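Local coordinates for PBP5 (Haemophilus influenzae, PDB 3A3J), which removes the terminal D-alanine from the peptide stems of cell-wall precursors, as a serine D-alanyl-D-alanine carboxypeptidase of the penicillin-binding protein family, at residues N27-Q32 against L131-F136; T38-S43 against A155-H160; T42-G47 against Q127-K132; A106-I111 against P116-T121. One frame throughout, in Å; residues are numbered along the deposited sequence.

Contact 1: residues N27-Q32 against L131-F136; sequences NPDQRQ and LKNTNF
Arg31 NE donates to Asn133 OD1 at 3.0 Å, with an N-H...O angle of 159°; the donor lies in the carbonyl plane, on a lone pair, while the amide itself stands nearly upright to the guanidinium, 82° between planes. Arg31 reaches it with a chain extended from CG to NE, and turns the same edge to the backbone, where NH2 donates to Lys132 O at 3.2 Å. Two adjacent acceptors thus fix the rotation of the guanidinium. At the other end of the amide Asn133 ND2 donates to a water at 2.7 Å, and this water donates in turn to Asp29 OD1 at 2.6 Å, bridging amide and carboxylate. Asp29 CB lies beside Asn133 ND2, 3.5 Å away. The Asp29 carboxylate has a stronger partner in Arg152, with which OD1 forms a salt bridge, and Asn133 N is bound by Asp153, so both loops are also bonded to helix 151-164. The contact therefore joins two loops, neither of regular structure, through a directional polar network in which a buried asparagine has donor and acceptor both used, and not through apolar packing.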
loop_
_atom_site.group_PDB
_atom_site.type_symbol
_atom_site.label_atom_id
_atom_site.label_comp_id
_atom_site.label_asym_id
_atom_site.label_seq_id
_atom_site.Cartn_x
_atom_site.Cartn_y
_atom_site.Cartn_z
ATOM N N ASN A 27 -16.317 8.346 -1.031
ATOM C CA ASN A 27 -16.534 7.231 -1.967
ATOM C C ASN A 27 -15.312 6.348 -2.117
ATOM O O ASN A 27 -14.843 6.145 -3.211
ATOM C CB ASN A 27 -16.878 7.759 -3.351
ATOM C CG ASN A 27 -18.014 8.710 -3.323
ATOM O OD1 ASN A 27 -19.025 8.431 -2.709
ATOM N ND2 ASN A 27 -17.870 9.856 -3.994
ATOM N N PRO A 28 -14.816 5.812 -1.012
ATOM C CA PRO A 28 -13.562 5.106 -1.047
ATOM C C PRO A 28 -13.636 3.831 -1.901
ATOM O O PRO A 28 -12.585 3.304 -2.281
ATOM C CB PRO A 28 -13.322 4.721 0.433
ATOM C CG PRO A 28 -14.683 4.823 1.112
ATOM C CD PRO A 28 -15.449 5.868 0.336
ATOM N N ASP A 29 -14.855 3.295 -2.089
ATOM C CA ASP A 29 -15.090 1.994 -2.749
ATOM C C ASP A 29 -15.739 2.242 -4.103
ATOM O O ASP A 29 -15.953 1.332 -4.871
ATOM C CB ASP A 29 -15.982 1.055 -1.914
ATOM C CG ASP A 29 -15.363 0.694 -0.577
ATOM O OD1 ASP A 29 -14.195 0.227 -0.542
ATOM O OD2 ASP A 29 -16.051 0.889 0.471
ATOM N N GLN A 30 -15.986 3.491 -4.453
ATOM C CA GLN A 30 -16.486 3.754 -5.816
ATOM C C GLN A 30 -15.435 3.410 -6.907
ATOM O O GLN A 30 -14.241 3.718 -6.772
ATOM C CB GLN A 30 -16.943 5.179 -5.946
ATOM C CG GLN A 30 -17.524 5.512 -7.300
ATOM C CD GLN A 30 -17.570 7.015 -7.473
ATOM O OE1 GLN A 30 -16.983 7.562 -8.399
ATOM N NE2 GLN A 30 -18.194 7.685 -6.534
ATOM N N ARG A 31 -15.873 2.731 -7.953
ATOM C CA ARG A 31 -14.943 2.294 -9.016
ATOM C C ARG A 31 -14.484 3.457 -9.941
ATOM O O ARG A 31 -15.286 4.293 -10.379
ATOM C CB ARG A 31 -15.565 1.159 -9.854
ATOM C CG ARG A 31 -15.702 -0.080 -9.005
ATOM C CD ARG A 31 -16.523 -1.142 -9.614
ATOM N NE ARG A 31 -16.341 -2.353 -8.814
ATOM C CZ ARG A 31 -16.581 -3.590 -9.263
ATOM N NH1 ARG A 31 -17.037 -3.760 -10.491
ATOM N NH2 ARG A 31 -16.365 -4.656 -8.488
ATOM N N GLN A 32 -13.190 3.473 -10.220
ATOM C CA GLN A 32 -12.559 4.522 -10.953
ATOM C C GLN A 32 -11.579 3.898 -11.941
ATOM O O GLN A 32 -10.976 2.847 -11.666
ATOM C CB GLN A 32 -11.744 5.394 -9.980
ATOM C CG GLN A 32 -12.574 6.377 -9.199
ATOM C CD GLN A 32 -12.834 7.599 -10.010
ATOM O OE1 GLN A 32 -12.016 7.987 -10.817
ATOM N NE2 GLN A 32 -13.959 8.199 -9.814
ATOM N N LEU A 131 -9.124 -7.448 -2.288
ATOM C CA LEU A 131 -9.753 -6.273 -2.876
ATOM C C LEU A 131 -10.983 -6.634 -3.620
ATOM O O LEU A 131 -10.999 -7.637 -4.311
ATOM C CB LEU A 131 -8.812 -5.594 -3.914
ATOM C CG LEU A 131 -7.331 -5.522 -3.596
ATOM C CD1 LEU A 131 -6.585 -4.820 -4.802
ATOM C CD2 LEU A 131 -7.137 -4.728 -2.302
ATOM N N LYS A 132 -11.962 -5.747 -3.622
ATOM C CA LYS A 132 -13.287 -6.116 -4.017
ATOM C C LYS A 132 -13.696 -5.226 -5.164
ATOM O O LYS A 132 -14.691 -5.445 -5.844
ATOM C CB LYS A 132 -14.155 -5.872 -2.774
ATOM C CG LYS A 132 -15.625 -5.990 -3.035
ATOM C CD LYS A 132 -16.425 -5.358 -1.948
ATOM C CE LYS A 132 -17.816 -5.097 -2.530
ATOM N NZ LYS A 132 -18.754 -5.059 -1.411
ATOM N N ASN A 133 -12.876 -4.213 -5.439
ATOM C CA ASN A 133 -13.256 -3.224 -6.396
ATOM C C ASN A 133 -12.151 -2.886 -7.409
ATOM O O ASN A 133 -12.114 -1.771 -7.971
ATOM C CB ASN A 133 -13.675 -1.972 -5.626
ATOM C CG ASN A 133 -15.080 -2.098 -5.064
ATOM O OD1 ASN A 133 -16.004 -2.390 -5.798
ATOM N ND2 ASN A 133 -15.236 -1.879 -3.767
ATOM N N THR A 134 -11.262 -3.840 -7.610
ATOM C CA THR A 134 -10.238 -3.716 -8.582
ATOM C C THR A 134 -10.220 -4.813 -9.637
ATOM O O THR A 134 -10.322 -6.002 -9.289
ATOM C CB THR A 134 -8.905 -3.725 -7.853
ATOM O OG1 THR A 134 -8.925 -2.638 -6.926
ATOM C CG2 THR A 134 -7.747 -3.491 -8.831
ATOM N N ASN A 135 -10.033 -4.453 -10.923
ATOM C CA ASN A 135 -9.741 -5.478 -11.931
ATOM C C ASN A 135 -8.834 -4.928 -13.043
ATOM O O ASN A 135 -9.135 -3.919 -13.634
ATOM C CB ASN A 135 -11.041 -5.992 -12.598
ATOM C CG ASN A 135 -10.765 -7.105 -13.589
ATOM O OD1 ASN A 135 -10.336 -8.152 -13.190
ATOM N ND2 ASN A 135 -10.891 -6.841 -14.861
ATOM N N PHE A 136 -7.752 -5.617 -13.338
ATOM C CA PHE A 136 -6.824 -5.142 -14.359
ATOM C C PHE A 136 -7.004 -5.914 -15.659
ATOM O O PHE A 136 -7.229 -7.135 -15.662
ATOM C CB PHE A 136 -5.390 -5.262 -13.868
ATOM C CG PHE A 136 -5.112 -4.449 -12.644
ATOM C CD1 PHE A 136 -5.156 -3.048 -12.696
ATOM C CD2 PHE A 136 -4.869 -5.057 -11.424
ATOM C CE1 PHE A 136 -4.915 -2.278 -11.565
ATOM C CE2 PHE A 136 -4.648 -4.253 -10.263
ATOM C CZ PHE A 136 -4.661 -2.893 -10.343
HETATM O O HOH W 1 -13.076 -0.781 -2.629
#

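Contact 2: residues T38-S43 against A155-H160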
loop_
_atom_site.group_PDB
_atom_site.type_symbol
_atom_site.label_atom_id
_atom_site.label_comp_id
_atom_site.label_asym_id
_atom_site.label_seq_id
_atom_site.Cartn_x
_atom_site.Cartn_y
_atom_site.Cartn_z
ATOM N N THR A 38 -2.365 1.904 -12.227
ATOM C CA THR A 38 -2.213 0.464 -12.630
ATOM C C THR A 38 -0.782 0.000 -12.507
ATOM O O THR A 38 -0.509 -1.178 -12.088
ATOM C CB THR A 38 -2.721 0.217 -14.078
ATOM O OG1 THR A 38 -4.112 0.604 -14.138
ATOM C CG2 THR A 38 -2.543 -1.302 -14.451
ATOM N N LYS A 39 0.161 0.895 -12.863
ATOM C CA LYS A 39 1.617 0.530 -12.773
ATOM C C LYS A 39 2.144 0.156 -11.395
ATOM O O LYS A 39 3.250 -0.428 -11.260
ATOM C CB LYS A 39 2.503 1.636 -13.387
ATOM C CG LYS A 39 2.217 1.721 -14.907
ATOM C CD LYS A 39 2.664 3.029 -15.511
ATOM C CE LYS A 39 2.491 3.029 -17.068
ATOM N NZ LYS A 39 1.181 3.613 -17.364
ATOM N N MET A 40 1.443 0.602 -10.359
ATOM C CA MET A 40 1.783 0.147 -8.992
ATOM C C MET A 40 1.642 -1.398 -8.858
ATOM O O MET A 40 2.535 -2.038 -8.372
ATOM C CB MET A 40 0.811 0.839 -7.971
ATOM C CG MET A 40 1.338 2.252 -7.597
ATOM S SD MET A 40 0.109 3.179 -6.730
ATOM C CE MET A 40 -0.661 2.132 -5.443
ATOM N N MET A 41 0.525 -1.949 -9.319
ATOM C CA MET A 41 0.362 -3.441 -9.354
ATOM C C MET A 41 1.420 -4.104 -10.238
ATOM O O MET A 41 2.132 -5.048 -9.838
ATOM C CB MET A 41 -1.058 -3.852 -9.789
ATOM C CG MET A 41 -1.331 -5.432 -9.624
ATOM S SD MET A 41 -0.808 -6.085 -8.006
ATOM C CE MET A 41 -2.334 -5.816 -7.204
ATOM N N THR A 42 1.608 -3.554 -11.430
ATOM C CA THR A 42 2.710 -4.070 -12.311
ATOM C C THR A 42 4.048 -4.124 -11.610
ATOM O O THR A 42 4.791 -5.121 -11.690
ATOM C CB THR A 42 2.853 -3.225 -13.635
ATOM O OG1 THR A 42 1.610 -3.245 -14.350
ATOM C CG2 THR A 42 3.976 -3.785 -14.501
ATOM N N SER A 43 4.421 -3.025 -10.936
ATOM C CA SER A 43 5.699 -3.032 -10.167
ATOM C C SER A 43 5.660 -3.976 -8.955
ATOM O O SER A 43 6.689 -4.482 -8.529
ATOM C CB SER A 43 5.957 -1.592 -9.654
ATOM O OG SER A 43 5.607 -0.705 -10.774
ATOM N N ALA A 155 -5.041 2.409 -1.983
ATOM C CA ALA A 155 -4.280 2.570 -0.713
ATOM C C ALA A 155 -3.744 1.229 -0.265
ATOM O O ALA A 155 -2.597 1.095 0.214
ATOM C CB ALA A 155 -5.173 3.251 0.426
ATOM N N ILE A 156 -4.581 0.199 -0.398
ATOM C CA ILE A 156 -4.135 -1.158 0.054
ATOM C C ILE A 156 -2.959 -1.632 -0.774
ATOM O O ILE A 156 -1.918 -2.102 -0.245
ATOM C CB ILE A 156 -5.343 -2.176 0.077
ATOM C CG1 ILE A 156 -6.351 -1.781 1.163
ATOM C CG2 ILE A 156 -4.816 -3.612 0.316
ATOM C CD1 ILE A 156 -7.726 -2.353 0.988
ATOM N N ILE A 157 -3.028 -1.373 -2.077
ATOM C CA ILE A 157 -1.904 -1.804 -2.996
ATOM C C ILE A 157 -0.662 -1.056 -2.646
ATOM O O ILE A 157 0.437 -1.626 -2.550
ATOM C CB ILE A 157 -2.235 -1.587 -4.568
ATOM C CG1 ILE A 157 -3.410 -2.485 -4.968
ATOM C CG2 ILE A 157 -0.980 -1.813 -5.390
ATOM C CD1 ILE A 157 -4.189 -2.133 -6.248
ATOM N N GLY A 158 -0.796 0.240 -2.389
ATOM C CA GLY A 158 0.489 1.007 -2.113
ATOM C C GLY A 158 1.024 0.526 -0.763
ATOM O O GLY A 158 2.230 0.405 -0.561
ATOM N N ALA A 159 0.159 0.195 0.193
ATOM C CA ALA A 159 0.781 -0.298 1.507
ATOM C C ALA A 159 1.580 -1.570 1.346
ATOM O O ALA A 159 2.634 -1.809 2.007
ATOM C CB ALA A 159 -0.330 -0.504 2.572
ATOM N N HIS A 160 1.098 -2.432 0.432
ATOM C CA HIS A 160 1.792 -3.725 0.169
ATOM C C HIS A 160 3.104 -3.503 -0.500
ATOM O O HIS A 160 4.074 -4.179 -0.213
ATOM C CB HIS A 160 0.944 -4.622 -0.733
ATOM C CG HIS A 160 0.004 -5.509 0.034
ATOM N ND1 HIS A 160 0.455 -6.552 0.815
ATOM C CD2 HIS A 160 -1.341 -5.476 0.183
ATOM C CE1 HIS A 160 -0.587 -7.169 1.365
ATOM N NE2 HIS A 160 -1.692 -6.513 1.030
#
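Met40 meets Ile157 and Gly158, and Met41 follows it onto the other flank of Ile157. Met40 points at the facing helix from its CB; its chain then bends at the last torsion (chi3 46°), which carries the CE methyl onto the backbone of Gly158, 3.6 Å from Gly158 N and 3.7 Å from Gly158 CA. The same methyl lies 4.0 Å from Ile157 CG2, the branch that also faces Met40 CB at 4.1 Å. One residue on, Met41 starts off along a different line, with CG anti to the backbone N (chi1 -171°), and folds at both following torsions until its CE comes to Ile157 CG1 at 4.2 Å, the two side chains crossing at about a right angle. Ile157 is thus received between two methionine methyls, one at each of its branches. All four touching residues are buried, and the contact is van der Waals packing without a polar bond. The two short segments run at 33° to each other with axes 9.9 Å apart, a spacing bridged by side chains except at Gly158, where Met40 reaches main chain. Ser36, the probable acyl-ester nucleophile, lies close before this segment in sequence, and Lys39 is the probable proton acceptor. Met40 also touches Met201 and Lys202 of strand 197-206, while Met41 packs on Met122 and Tyr125; helix 38-51 thus neighbours that strand and helices 115-128 and 151-164.

Contact 3: residues T42-G47 against Q127-K132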
loop_
_atom_site.group_PDB
_atom_site.type_symbol
_atom_site.label_atom_id
_atom_site.label_comp_id
_atom_site.label_asym_id
_atom_site.label_seq_id
_atom_site.Cartn_x
_atom_site.Cartn_y
_atom_site.Cartn_z
ATOM N N THR A 42 1.608 -3.554 -11.430
ATOM C CA THR A 42 2.710 -4.070 -12.311
ATOM C C THR A 42 4.048 -4.124 -11.610
ATOM O O THR A 42 4.791 -5.121 -11.690
ATOM C CB THR A 42 2.853 -3.225 -13.635
ATOM O OG1 THR A 42 1.610 -3.245 -14.350
ATOM C CG2 THR A 42 3.976 -3.785 -14.501
ATOM N N SER A 43 4.421 -3.025 -10.936
ATOM C CA SER A 43 5.699 -3.032 -10.167
ATOM C C SER A 43 5.660 -3.976 -8.955
ATOM O O SER A 43 6.689 -4.482 -8.529
ATOM C CB SER A 43 5.957 -1.592 -9.654
ATOM O OG SER A 43 5.607 -0.705 -10.774
ATOM N N TYR A 44 4.489 -4.138 -8.359
ATOM C CA TYR A 44 4.322 -5.149 -7.295
ATOM C C TYR A 44 4.729 -6.564 -7.842
ATOM O O TYR A 44 5.701 -7.185 -7.351
ATOM C CB TYR A 44 2.892 -5.147 -6.702
ATOM C CG TYR A 44 2.843 -6.067 -5.458
ATOM C CD1 TYR A 44 3.195 -5.569 -4.187
ATOM C CD2 TYR A 44 2.587 -7.436 -5.576
ATOM C CE1 TYR A 44 3.211 -6.410 -3.037
ATOM C CE2 TYR A 44 2.581 -8.294 -4.444
ATOM C CZ TYR A 44 2.881 -7.758 -3.173
ATOM O OH TYR A 44 2.900 -8.547 -2.050
ATOM N N VAL A 45 4.095 -6.987 -8.944
ATOM C CA VAL A 45 4.505 -8.295 -9.643
ATOM C C VAL A 45 6.002 -8.354 -9.896
ATOM O O VAL A 45 6.665 -9.268 -9.439
ATOM C CB VAL A 45 3.703 -8.477 -10.938
ATOM C CG1 VAL A 45 4.006 -9.806 -11.659
ATOM C CG2 VAL A 45 2.246 -8.436 -10.593
ATOM N N VAL A 46 6.561 -7.307 -10.532
ATOM C CA VAL A 46 8.006 -7.264 -10.826
ATOM C C VAL A 46 8.796 -7.346 -9.531
ATOM O O VAL A 46 9.795 -8.068 -9.419
ATOM C CB VAL A 46 8.438 -5.931 -11.623
ATOM C CG1 VAL A 46 9.955 -5.918 -11.843
ATOM C CG2 VAL A 46 7.759 -5.807 -12.989
ATOM N N GLY A 47 8.372 -6.589 -8.529
ATOM C CA GLY A 47 9.170 -6.579 -7.303
ATOM C C GLY A 47 9.139 -7.913 -6.554
ATOM O O GLY A 47 10.148 -8.391 -6.063
ATOM N N GLN A 127 -6.637 -10.646 -5.590
ATOM C CA GLN A 127 -7.399 -11.624 -4.743
ATOM C C GLN A 127 -6.647 -11.779 -3.482
ATOM O O GLN A 127 -7.196 -11.804 -2.365
ATOM C CB GLN A 127 -7.425 -13.026 -5.413
ATOM C CG GLN A 127 -8.224 -13.011 -6.656
ATOM C CD GLN A 127 -9.526 -12.360 -6.315
ATOM O OE1 GLN A 127 -9.979 -12.510 -5.193
ATOM N NE2 GLN A 127 -10.151 -11.643 -7.260
ATOM N N GLN A 128 -5.361 -11.933 -3.646
ATOM C CA GLN A 128 -4.585 -12.215 -2.502
ATOM C C GLN A 128 -4.555 -10.996 -1.537
ATOM O O GLN A 128 -4.444 -11.197 -0.343
ATOM C CB GLN A 128 -3.230 -12.587 -2.989
ATOM C CG GLN A 128 -2.230 -12.908 -1.950
ATOM C CD GLN A 128 -0.950 -13.170 -2.645
ATOM O OE1 GLN A 128 -0.935 -13.920 -3.621
ATOM N NE2 GLN A 128 0.138 -12.532 -2.198
ATOM N N PHE A 129 -4.639 -9.748 -2.038
ATOM C CA PHE A 129 -4.699 -8.553 -1.153
ATOM C C PHE A 129 -6.086 -8.386 -0.556
ATOM O O PHE A 129 -6.268 -7.541 0.313
ATOM C CB PHE A 129 -4.378 -7.217 -1.910
ATOM C CG PHE A 129 -2.964 -7.107 -2.396
ATOM C CD1 PHE A 129 -2.022 -8.005 -2.003
ATOM C CD2 PHE A 129 -2.573 -6.047 -3.217
ATOM C CE1 PHE A 129 -0.706 -7.889 -2.430
ATOM C CE2 PHE A 129 -1.262 -5.892 -3.654
ATOM C CZ PHE A 129 -0.309 -6.806 -3.283
ATOM N N GLY A 130 -7.085 -9.130 -1.037
ATOM C CA GLY A 130 -8.444 -8.955 -0.507
ATOM C C GLY A 130 -9.286 -7.801 -1.015
ATOM O O GLY A 130 -10.160 -7.287 -0.294
ATOM N N LEU A 131 -9.124 -7.448 -2.288
ATOM C CA LEU A 131 -9.753 -6.273 -2.876
ATOM C C LEU A 131 -10.983 -6.634 -3.620
ATOM O O LEU A 131 -10.999 -7.637 -4.311
ATOM C CB LEU A 131 -8.812 -5.594 -3.914
ATOM C CG LEU A 131 -7.331 -5.522 -3.596
ATOM C CD1 LEU A 131 -6.585 -4.820 -4.802
ATOM C CD2 LEU A 131 -7.137 -4.728 -2.302
ATOM N N LYS A 132 -11.962 -5.747 -3.622
ATOM C CA LYS A 132 -13.287 -6.116 -4.017
ATOM C C LYS A 132 -13.696 -5.226 -5.164
ATOM O O LYS A 132 -14.691 -5.445 -5.844
ATOM C CB LYS A 132 -14.155 -5.872 -2.774
ATOM C CG LYS A 132 -15.625 -5.990 -3.035
ATOM C CD LYS A 132 -16.425 -5.358 -1.948
ATOM C CE LYS A 132 -17.816 -5.097 -2.530
ATOM N NZ LYS A 132 -18.754 -5.059 -1.411
#
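Phe129 points the CZ edge of its ring at the face of Tyr44, and this T-shaped pair carries the contact. Phe129 CZ stands 3.3 Å above the Tyr44 plane, over the ring but leaning toward its phenol end, with Tyr44 CZ nearest at 3.3 Å and Tyr44 CG farthest at 3.9 Å, which is tight packing. The centroids are 4.8 Å apart and the planes meet at 88°, as expected for an edge-to-face stack in which the aromatic hydrogen of Phe129 CZ is directed at the tyrosine pi cloud. The two side chains come from opposite directions. Tyr44 swings its ring away from its own backbone N, and chi2 of 86° turns the ring broadside to its partner. Phe129 instead has CG beside its backbone N; this first torsion aims CZ at the tyrosine, while chi2 near -10° sets the plane in which the ring stands against the Tyr44 face. Phe129 CE1 runs along the phenol end, 3.7 Å from Tyr44 OH; that hydroxyl is anchored elsewhere, by a hydrogen bond with Asp164 OD2. Nearby rings extend the cluster, since His160 stacks on Phe129 and Tyr125 meets Tyr44 edge to face. The backbone that places Phe129 is the end of helix 115-128: Gly130, with positive phi, closes the last turn with a Schellman motif, and Gly130 N bonds back to Gln127 O at 3.0 Å. The arrangement is an aromatic cluster, built round a T-shaped pair, that joins the Schellman-ended helix 115-128 to helix 38-51 within the mainly helical part of the carboxypeptidase domain.

Contact 4: residues A106-I111 against P116-T121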
loop_
_atom_site.group_PDB
_atom_site.type_symbol
_atom_site.label_atom_id
_atom_site.label_comp_id
_atom_site.label_asym_id
_atom_site.label_seq_id
_atom_site.Cartn_x
_atom_site.Cartn_y
_atom_site.Cartn_z
ATOM N N ALA A 106 7.473 -4.592 -22.044
ATOM C CA ALA A 106 8.708 -5.328 -21.998
ATOM C C ALA A 106 8.804 -6.216 -20.750
ATOM O O ALA A 106 9.287 -7.390 -20.847
ATOM C CB ALA A 106 9.890 -4.443 -22.056
ATOM N N LEU A 107 8.478 -5.653 -19.575
ATOM C CA LEU A 107 8.530 -6.473 -18.324
ATOM C C LEU A 107 7.473 -7.590 -18.278
ATOM O O LEU A 107 7.765 -8.685 -17.884
ATOM C CB LEU A 107 8.422 -5.623 -17.056
ATOM C CG LEU A 107 9.688 -4.832 -16.769
ATOM C CD1 LEU A 107 9.420 -3.592 -15.841
ATOM C CD2 LEU A 107 10.804 -5.710 -16.263
ATOM N N ALA A 108 6.238 -7.278 -18.611
ATOM C CA ALA A 108 5.231 -8.263 -18.604
ATOM C C ALA A 108 5.664 -9.513 -19.434
ATOM O O ALA A 108 5.463 -10.685 -18.988
ATOM C CB ALA A 108 3.898 -7.690 -19.187
ATOM N N GLU A 109 6.164 -9.267 -20.647
ATOM C CA GLU A 109 6.618 -10.356 -21.526
ATOM C C GLU A 109 7.834 -11.049 -20.953
ATOM O O GLU A 109 7.952 -12.271 -21.025
ATOM C CB GLU A 109 6.897 -9.834 -22.939
ATOM C CG GLU A 109 5.597 -9.246 -23.530
ATOM C CD GLU A 109 5.720 -8.799 -24.969
ATOM O OE1 GLU A 109 6.850 -8.578 -25.389
ATOM O OE2 GLU A 109 4.689 -8.647 -25.663
ATOM N N HIS A 110 8.751 -10.318 -20.360
ATOM C CA HIS A 110 9.898 -11.033 -19.805
ATOM C C HIS A 110 9.517 -11.980 -18.637
ATOM O O HIS A 110 10.157 -13.024 -18.447
ATOM C CB HIS A 110 10.972 -10.039 -19.363
ATOM C CG HIS A 110 12.191 -10.655 -18.710
ATOM N ND1 HIS A 110 13.109 -11.420 -19.400
ATOM C CD2 HIS A 110 12.683 -10.544 -17.453
ATOM C CE1 HIS A 110 14.107 -11.763 -18.595
ATOM N NE2 HIS A 110 13.863 -11.259 -17.402
ATOM N N ILE A 111 8.509 -11.588 -17.841
ATOM C CA ILE A 111 8.166 -12.291 -16.607
ATOM C C ILE A 111 7.165 -13.369 -16.978
ATOM O O ILE A 111 7.272 -14.480 -16.518
ATOM C CB ILE A 111 7.548 -11.320 -15.553
ATOM C CG1 ILE A 111 8.635 -10.406 -14.943
ATOM C CG2 ILE A 111 6.818 -12.075 -14.485
ATOM C CD1 ILE A 111 8.033 -9.147 -14.299
ATOM N N PRO A 116 -1.278 -10.953 -21.721
ATOM C CA PRO A 116 -2.468 -11.510 -21.037
ATOM C C PRO A 116 -2.097 -12.417 -19.828
ATOM O O PRO A 116 -2.777 -12.398 -18.816
ATOM C CB PRO A 116 -3.196 -12.280 -22.166
ATOM C CG PRO A 116 -2.805 -11.529 -23.420
ATOM C CD PRO A 116 -1.322 -11.175 -23.186
ATOM N N ASN A 117 -1.011 -13.164 -19.894
ATOM C CA ASN A 117 -0.731 -14.050 -18.786
ATOM C C ASN A 117 -0.232 -13.212 -17.589
ATOM O O ASN A 117 -0.609 -13.468 -16.434
ATOM C CB ASN A 117 0.301 -15.078 -19.203
ATOM C CG ASN A 117 -0.266 -16.108 -20.208
ATOM O OD1 ASN A 117 -1.490 -16.207 -20.436
ATOM N ND2 ASN A 117 0.628 -16.860 -20.812
ATOM N N PHE A 118 0.600 -12.192 -17.865
ATOM C CA PHE A 118 1.124 -11.342 -16.813
ATOM C C PHE A 118 0.013 -10.650 -16.065
ATOM O O PHE A 118 0.077 -10.526 -14.864
ATOM C CB PHE A 118 2.065 -10.275 -17.377
ATOM C CG PHE A 118 2.590 -9.323 -16.343
ATOM C CD1 PHE A 118 3.765 -9.602 -15.671
ATOM C CD2 PHE A 118 1.908 -8.124 -16.064
ATOM C CE1 PHE A 118 4.265 -8.681 -14.760
ATOM C CE2 PHE A 118 2.387 -7.217 -15.142
ATOM C CZ PHE A 118 3.567 -7.492 -14.502
ATOM N N VAL A 119 -0.978 -10.197 -16.800
ATOM C CA VAL A 119 -2.063 -9.461 -16.268
ATOM C C VAL A 119 -2.787 -10.348 -15.227
ATOM O O VAL A 119 -3.440 -9.848 -14.293
ATOM C CB VAL A 119 -3.062 -9.057 -17.388
ATOM C CG1 VAL A 119 -4.280 -8.574 -16.783
ATOM C CG2 VAL A 119 -2.509 -7.929 -18.315
ATOM N N GLU A 120 -2.697 -11.678 -15.423
ATOM C CA GLU A 120 -3.458 -12.604 -14.623
ATOM C C GLU A 120 -2.786 -12.717 -13.255
ATOM O O GLU A 120 -3.471 -12.903 -12.254
ATOM C CB GLU A 120 -3.552 -13.953 -15.348
ATOM C CG GLU A 120 -4.750 -14.678 -14.982
ATOM C CD GLU A 120 -5.993 -13.773 -14.936
ATOM O OE1 GLU A 120 -6.256 -12.973 -15.871
ATOM O OE2 GLU A 120 -6.739 -13.915 -13.956
ATOM N N THR A 121 -1.452 -12.632 -13.233
ATOM C CA THR A 121 -0.710 -12.491 -11.992
ATOM C C THR A 121 -1.080 -11.207 -11.213
ATOM O O THR A 121 -1.122 -11.217 -9.963
ATOM C CB THR A 121 0.761 -12.519 -12.267
ATOM O OG1 THR A 121 1.073 -13.795 -12.796
ATOM C CG2 THR A 121 1.598 -12.381 -10.974
#
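The Phe118 ring takes Ala108 over one face and Ile111 at its edge. On the face, Ala108 CA sits 3.5 Å above the ring plane, displaced toward the rim; measured to the centroid it is 3.9 Å away and 25° off the normal, the geometry of a CH-pi contact made by a backbone carbon. Ala108 CB lies over the same face but nearer the root of the ring, 3.5 Å from Phe118 CG and 3.6 Å from Phe118 CB. At the edge, close to the ring plane, Ile111 CD1 approaches Phe118 CE1 at 3.8 Å, and the CG2 branch of Ile111 faces Phe118 CD1 at 4.1 Å, so both branches of the isoleucine follow one side of the ring. Phe118 is set for this by a first torsion of 177°, which holds CG opposite its backbone N, and by a chi2 of 90°, which stands the ring square to the CA-CB-CG plane. The small alanine is consistent with the close approach, 5.4 Å between the CA atoms of Ala108 and Phe118. This is apolar packing between consecutive helices, 101-112 and 115-128, linked by a very short turn whose Asn114 OD1 accepts a hydrogen bond from Asn117 N. A third helix, 38-51, lies alongside the pair: Thr42 and Val45 touch Phe118, and Val46 touches Ile111. Pro139 in a loop also meets Phe118, and Leu91 and Val95 of helix 88-98 pack on Leu107, so the helical hairpin is built into the multi-helix part of the domain.

Helix 38-51 ties the set together: contacts 2 and 3 use overlapping segments of it, sharing Thr42 and Ser43, their centres 6 Å apart, and contact 4 reaches it through Phe118, whose CE1 lies 3.3 Å from Val45 CG1. Contact 1 joins by its second loop, where Phe136 CE2 packs 3.6 Å from Met41 CG and Leu131 CD1 lies 3.9 Å from Ile157 CD1. Contacts 2 and 3 also meet directly, with Met41 CE 3.7 Å from Phe129 CE2. Contact 2 holds Lys39, and the Met40 side chain is about 4 Å from that of Lys202, which probably binds substrate; the side chains of Phe118 and Tyr44 come about 9 and 10 Å from that of Lys39, while contact 1 is remote from the catalytic residues.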